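Local atomic coordinates of sensor protein PfeS (Pseudomonas aeruginosa, PDB entry 3KYZ), a protein that may activate its partner PfeR by phosphorylation, acting as the membrane-bound sensor histidine kinase of the two-component system PfeR/PfeS. Residues R20-D25 with S50-T55; E43-E48 with V57-P62. All coordinates share one frame; numbering follows the deposited sequence. Where two conformers were deposited one is given.

Interaction 1: R20-D25 with S50-T55; sequences RHYLAD and SAKEDT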
loop_
_atom_site.group_PDB
_atom_site.type_symbol
_atom_site.label_atom_id
_atom_site.label_comp_id
_atom_site.label_asym_id
_atom_site.label_seq_id
_atom_site.Cartn_x
_atom_site.Cartn_y
_atom_site.Cartn_z
ATOM N N ARG A 20 3.853 20.692 -2.826
ATOM C CA ARG A 20 4.111 19.497 -3.619
ATOM C C ARG A 20 5.564 19.501 -4.067
ATOM O O ARG A 20 6.258 18.493 -3.972
ATOM C CB ARG A 20 3.190 19.440 -4.835
ATOM C CG ARG A 20 1.727 19.359 -4.473
ATOM C CD ARG A 20 0.839 19.323 -5.702
ATOM N NE ARG A 20 -0.519 19.726 -5.359
ATOM C CZ ARG A 20 -1.544 19.707 -6.201
ATOM N NH1 ARG A 20 -2.740 20.094 -5.787
ATOM N NH2 ARG A 20 -1.376 19.301 -7.453
ATOM N N HIS A 21 6.026 20.650 -4.552
ATOM C CA HIS A 21 7.401 20.783 -5.020
ATOM C C HIS A 21 8.393 20.513 -3.889
ATOM O O HIS A 21 9.399 19.834 -4.077
ATOM C CB HIS A 21 7.623 22.177 -5.606
ATOM C CG HIS A 21 8.984 22.380 -6.192
ATOM N ND1 HIS A 21 10.053 22.838 -5.453
ATOM C CD2 HIS A 21 9.450 22.193 -7.451
ATOM C CE1 HIS A 21 11.119 22.923 -6.229
ATOM N NE2 HIS A 21 10.780 22.537 -7.446
ATOM N N TYR A 22 8.098 21.056 -2.711
ATOM C CA TYR A 22 8.946 20.886 -1.534
ATOM C C TYR A 22 9.106 19.415 -1.152
ATOM O O TYR A 22 10.219 18.926 -0.929
ATOM C CB TYR A 22 8.335 21.643 -0.366
ATOM C CG TYR A 22 9.204 21.771 0.860
ATOM C CD1 TYR A 22 10.348 22.557 0.831
ATOM C CD2 TYR A 22 8.856 21.158 2.059
ATOM C CE1 TYR A 22 11.134 22.716 1.943
ATOM C CE2 TYR A 22 9.653 21.313 3.193
ATOM C CZ TYR A 22 10.793 22.100 3.117
ATOM O OH TYR A 22 11.603 22.289 4.219
ATOM N N LEU A 23 7.985 18.709 -1.063
ATOM C CA LEU A 23 8.033 17.306 -0.681
ATOM C C LEU A 23 8.674 16.473 -1.787
ATOM O O LEU A 23 9.424 15.536 -1.510
ATOM C CB LEU A 23 6.639 16.785 -0.322
ATOM C CG LEU A 23 6.009 17.446 0.913
ATOM C CD1 LEU A 23 4.606 16.905 1.175
ATOM C CD2 LEU A 23 6.901 17.286 2.150
ATOM N N ALA A 24 8.403 16.825 -3.040
ATOM C CA ALA A 24 9.037 16.129 -4.152
ATOM C C ALA A 24 10.555 16.280 -4.084
ATOM O O ALA A 24 11.293 15.358 -4.424
ATOM C CB ALA A 24 8.506 16.626 -5.484
ATOM N N ASP A 25 11.027 17.437 -3.638
ATOM C CA ASP A 25 12.466 17.632 -3.529
ATOM C C ASP A 25 13.068 16.668 -2.505
ATOM O O ASP A 25 14.184 16.186 -2.684
ATOM C CB ASP A 25 12.811 19.084 -3.182
ATOM C CG ASP A 25 14.294 19.279 -2.973
ATOM O OD1 ASP A 25 15.017 19.453 -3.972
ATOM O OD2 ASP A 25 14.738 19.227 -1.810
ATOM N N SER A 50 13.030 12.486 9.250
ATOM C CA SER A 50 12.066 12.247 10.308
ATOM C C SER A 50 12.224 13.262 11.440
ATOM O O SER A 50 11.242 13.791 11.961
ATOM C CB SER A 50 12.211 10.828 10.850
ATOM O OG SER A 50 11.240 10.599 11.843
ATOM N N ALA A 51 13.465 13.528 11.823
ATOM C CA ALA A 51 13.726 14.483 12.896
ATOM C C ALA A 51 13.381 15.902 12.460
ATOM O O ALA A 51 12.785 16.674 13.214
ATOM C CB ALA A 51 15.177 14.404 13.337
ATOM N N LYS A 52 13.765 16.250 11.239
ATOM C CA LYS A 52 13.527 17.599 10.742
ATOM C C LYS A 52 12.036 17.928 10.689
ATOM O O LYS A 52 11.615 18.992 11.133
ATOM C CB LYS A 52 14.135 17.786 9.354
ATOM C CG LYS A 52 13.942 19.190 8.811
ATOM C CD LYS A 52 14.448 19.334 7.384
ATOM C CE LYS A 52 14.211 20.745 6.875
ATOM N NZ LYS A 52 14.581 20.837 5.454
ATOM N N GLU A 53 11.248 17.002 10.148
ATOM C CA GLU A 53 9.828 17.247 9.908
ATOM C C GLU A 53 8.943 16.691 11.014
ATOM O O GLU A 53 7.717 16.783 10.937
ATOM C CB GLU A 53 9.410 16.661 8.557
ATOM C CG GLU A 53 9.984 17.411 7.361
ATOM C CD GLU A 53 9.337 18.762 7.139
ATOM O OE1 GLU A 53 8.346 19.089 7.835
ATOM O OE2 GLU A 53 9.825 19.500 6.254
ATOM N N ASP A 54 9.569 16.107 12.032
ATOM C CA ASP A 54 8.857 15.558 13.181
ATOM C C ASP A 54 7.719 14.655 12.717
ATOM O O ASP A 54 6.567 14.820 13.123
ATOM C CB ASP A 54 8.323 16.689 14.072
ATOM C CG ASP A 54 7.791 16.183 15.401
ATOM O OD1 ASP A 54 8.217 15.090 15.837
ATOM O OD2 ASP A 54 6.951 16.882 16.012
ATOM N N THR A 55 8.050 13.697 11.858
ATOM C CA THR A 55 7.035 12.840 11.274
ATOM C C THR A 55 7.650 11.522 10.826
ATOM O O THR A 55 8.874 11.421 10.648
ATOM C CB THR A 55 6.351 13.534 10.077
ATOM O OG1 THR A 55 5.141 12.839 9.751
ATOM C CG2 THR A 55 7.267 13.570 8.857
HETATM O O HOH W 1 10.307 21.942 6.503
#

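Interaction 2: E43-E48 with V57-P62; sequences ERFRKE and VALVGP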
loop_
_atom_site.group_PDB
_atom_site.type_symbol
_atom_site.label_atom_id
_atom_site.label_comp_id
_atom_site.label_asym_id
_atom_site.label_seq_id
_atom_site.Cartn_x
_atom_site.Cartn_y
_atom_site.Cartn_z
ATOM N N GLU A 43 19.333 4.947 5.419
ATOM C CA GLU A 43 19.074 4.918 6.854
ATOM C C GLU A 43 19.302 6.301 7.464
ATOM O O GLU A 43 18.464 6.815 8.204
ATOM C CB GLU A 43 19.973 3.883 7.533
ATOM C CG GLU A 43 19.673 3.678 9.006
ATOM C CD GLU A 43 18.426 2.851 9.234
ATOM O OE1 GLU A 43 17.891 2.294 8.251
ATOM O OE2 GLU A 43 17.986 2.750 10.400
ATOM N N ARG A 44 20.437 6.910 7.141
ATOM C CA ARG A 44 20.741 8.231 7.674
ATOM C C ARG A 44 19.744 9.273 7.181
ATOM O O ARG A 44 19.296 10.119 7.959
ATOM C CB ARG A 44 22.170 8.654 7.336
ATOM C CG ARG A 44 22.561 9.991 7.948
ATOM C CD ARG A 44 24.050 10.251 7.799
ATOM N NE ARG A 44 24.492 10.073 6.421
ATOM C CZ ARG A 44 24.414 11.011 5.485
ATOM N NH1 ARG A 44 24.843 10.755 4.256
ATOM N NH2 ARG A 44 23.907 12.203 5.775
ATOM N N PHE A 45 19.384 9.201 5.902
ATOM C CA PHE A 45 18.434 10.163 5.352
ATOM C C PHE A 45 17.077 10.054 6.049
ATOM O O PHE A 45 16.464 11.054 6.412
ATOM C CB PHE A 45 18.267 9.999 3.839
ATOM C CG PHE A 45 17.320 10.991 3.245
ATOM C CD1 PHE A 45 17.771 12.237 2.841
ATOM C CD2 PHE A 45 15.967 10.703 3.143
ATOM C CE1 PHE A 45 16.891 13.167 2.314
ATOM C CE2 PHE A 45 15.086 11.634 2.618
ATOM C CZ PHE A 45 15.546 12.864 2.201
ATOM N N ARG A 46 16.608 8.828 6.223
ATOM C CA ARG A 46 15.348 8.583 6.897
ATOM C C ARG A 46 15.322 9.213 8.295
ATOM O O ARG A 46 14.370 9.900 8.673
ATOM C CB ARG A 46 15.126 7.074 6.993
ATOM C CG ARG A 46 13.936 6.707 7.786
ATOM C CD ARG A 46 13.844 5.211 7.972
ATOM N NE ARG A 46 12.517 4.931 8.465
ATOM C CZ ARG A 46 12.090 3.763 8.916
ATOM N NH1 ARG A 46 12.895 2.702 8.948
ATOM N NH2 ARG A 46 10.842 3.674 9.342
ATOM N N LYS A 47 16.390 8.995 9.053
ATOM C CA LYS A 47 16.491 9.543 10.403
ATOM C C LYS A 47 16.506 11.075 10.390
ATOM O O LYS A 47 15.827 11.721 11.191
ATOM C CB LYS A 47 17.748 9.010 11.088
ATOM C CG LYS A 47 17.685 7.536 11.480
ATOM C CD LYS A 47 18.999 7.123 12.124
ATOM C CE LYS A 47 19.064 5.635 12.403
ATOM N NZ LYS A 47 20.474 5.226 12.677
ATOM N N GLU A 48 17.292 11.652 9.488
ATOM C CA GLU A 48 17.422 13.106 9.405
ATOM C C GLU A 48 16.099 13.766 9.021
ATOM O O GLU A 48 15.698 14.776 9.614
ATOM C CB GLU A 48 18.512 13.499 8.397
ATOM C CG GLU A 48 19.932 13.144 8.829
ATOM C CD GLU A 48 20.949 13.354 7.716
ATOM O OE1 GLU A 48 20.532 13.653 6.577
ATOM O OE2 GLU A 48 22.165 13.220 7.973
ATOM N N VAL A 57 8.888 8.624 8.474
ATOM C CA VAL A 57 9.463 8.590 7.139
ATOM C C VAL A 57 9.961 7.179 6.856
ATOM O O VAL A 57 10.444 6.498 7.768
ATOM C CB VAL A 57 10.668 9.566 7.031
ATOM C CG1 VAL A 57 11.406 9.371 5.711
ATOM C CG2 VAL A 57 10.198 11.000 7.199
ATOM N N ALA A 58 9.840 6.735 5.606
ATOM C CA ALA A 58 10.487 5.494 5.177
ATOM C C ALA A 58 10.968 5.628 3.737
ATOM O O ALA A 58 10.370 6.362 2.949
ATOM C CB ALA A 58 9.536 4.296 5.312
ATOM N N LEU A 59 12.065 4.951 3.410
ATOM C CA LEU A 59 12.483 4.776 2.027
ATOM C C LEU A 59 12.253 3.315 1.731
ATOM O O LEU A 59 12.787 2.459 2.426
ATOM C CB LEU A 59 13.967 5.114 1.847
ATOM C CG LEU A 59 14.290 6.604 1.694
ATOM C CD1 LEU A 59 13.876 7.379 2.940
ATOM C CD2 LEU A 59 15.766 6.798 1.400
ATOM N N VAL A 60 11.433 3.020 0.729
ATOM C CA VAL A 60 11.121 1.615 0.442
ATOM C C VAL A 60 11.389 1.257 -1.006
ATOM O O VAL A 60 11.309 2.112 -1.896
ATOM C CB VAL A 60 9.680 1.208 0.841
ATOM C CG1 VAL A 60 9.436 1.469 2.325
ATOM C CG2 VAL A 60 8.657 1.926 0.001
ATOM N N GLY A 61 11.734 -0.007 -1.230
ATOM C CA GLY A 61 12.091 -0.476 -2.552
ATOM C C GLY A 61 10.917 -1.048 -3.327
ATOM O O GLY A 61 9.756 -0.896 -2.922
ATOM N N PRO A 62 11.217 -1.721 -4.450
ATOM C CA PRO A 62 10.188 -2.236 -5.367
ATOM C C PRO A 62 9.295 -3.306 -4.732
ATOM O O PRO A 62 8.168 -3.505 -5.187
ATOM C CB PRO A 62 10.996 -2.854 -6.516
ATOM C CG PRO A 62 12.408 -2.439 -6.324
ATOM C CD PRO A 62 12.591 -1.995 -4.912
#

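Interaction 1: R20-D25 with S50-T55
The two ends of the helical region 17-53, which doubles back on itself, meet where Tyr22 approaches Lys52 and Glu53. Tyr22 and the two charged side chains reach toward one another from opposite directions, and the contact is small, burying 97 Å² in total. Glu53 OE2 lies at the edge of the tyrosine ring, near its plane and 3.6 Å from Tyr22 CE2, with the carboxylate turned 80° from the ring. No direct hydrogen bond joins the segments. Instead a water sits 2.6 Å from Tyr22 OH and donates to Glu53 OE2 at 2.5 Å. The extended chain of Lys52 carries NZ to 3.5 Å from Tyr22 OH, but its hydrogen bond goes to Tyr26, which also bonds Glu53 OE2 and meets the Tyr22 ring edge-to-face. This helical hairpin is part of the sensor domain, predicted to be periplasmic. A bend at the second torsion of Glu53 (chi2 -73°) brings OE2 to the tyrosine edge, while OE1 forms a salt bridge with Arg121, so both oxygens of this buried carboxylate are engaged. A Schellman motif then turns the chain out of the helix: Thr55 N bonds Ser50 O at 3.2 Å, and Asp54 has positive phi. Ser50 OG reinforces the turn by donating to Thr55 O at 2.8 Å, approaching from above the carbonyl plane.

Interaction 2: E43-E48 with V57-P62
Arg46 and Phe45 on helix 43-48 pack against Val57, Ala58 and Leu59 of strand 57-60, an outer strand within this chain's antiparallel sheet. This helix-on-sheet packing belongs to the sensor domain, which is assigned to the Cache clan. The helix and strand run nearly antiparallel, at 156°, with their axes 7.7 Å apart at closest approach. The apolar part of the contact joins Phe45 and Leu59, where Leu59 CD1 comes to the edge of the Phe45 ring, 3.9 Å from CD2, and the two side chains cross at about a right angle. The same methyl is 4.3 Å from Arg46 CB. Val57 CG1 sits against the base of Arg46, 4.2 Å from both its CA and its CG, and Val57 also packs on Leu114 and Ile116 of the neighbouring strand 113-117. Among the polar contacts, a salt bridge from Arg44 NH2 to Glu48 OE2 stays within the helix, one turn apart. Arg46 instead reaches across: with CG anti to the backbone N (chi1 174°) and the chain extended as far as NE, its guanidinium arrives at the strand backbone. Ala58 CB lies over one face, while NH2 makes a salt bridge with Glu76. Both NE and NH2 address Val57 O, the latter weakly; the bond from Arg46 NE to Val57 O is 2.7 Å long, with NE tilted from the carbonyl plane.

Interactions 1 and 2 both use the helical region 17-53 and lie with their centres about 12 Å apart. They touch directly: Ser50 N packs 3.8 Å from Val57 CG2. Their segments alternate along the chain, which passes 43-48, then the turn in 50-55, and returns to interaction 2 in strand 57-60. Thr55 already bonds Gln117 of the neighbouring strand, and Pro62, beyond the strand, packs on Ala74 of the second subunit. Bound formic acid, probably from the crystallisation liquor, is found about 4 Å from the side chain of Lys52 and about 4 Å from that of Phe45. Both contacts belong to the sensor domain; the kinase domain is absent from this construct.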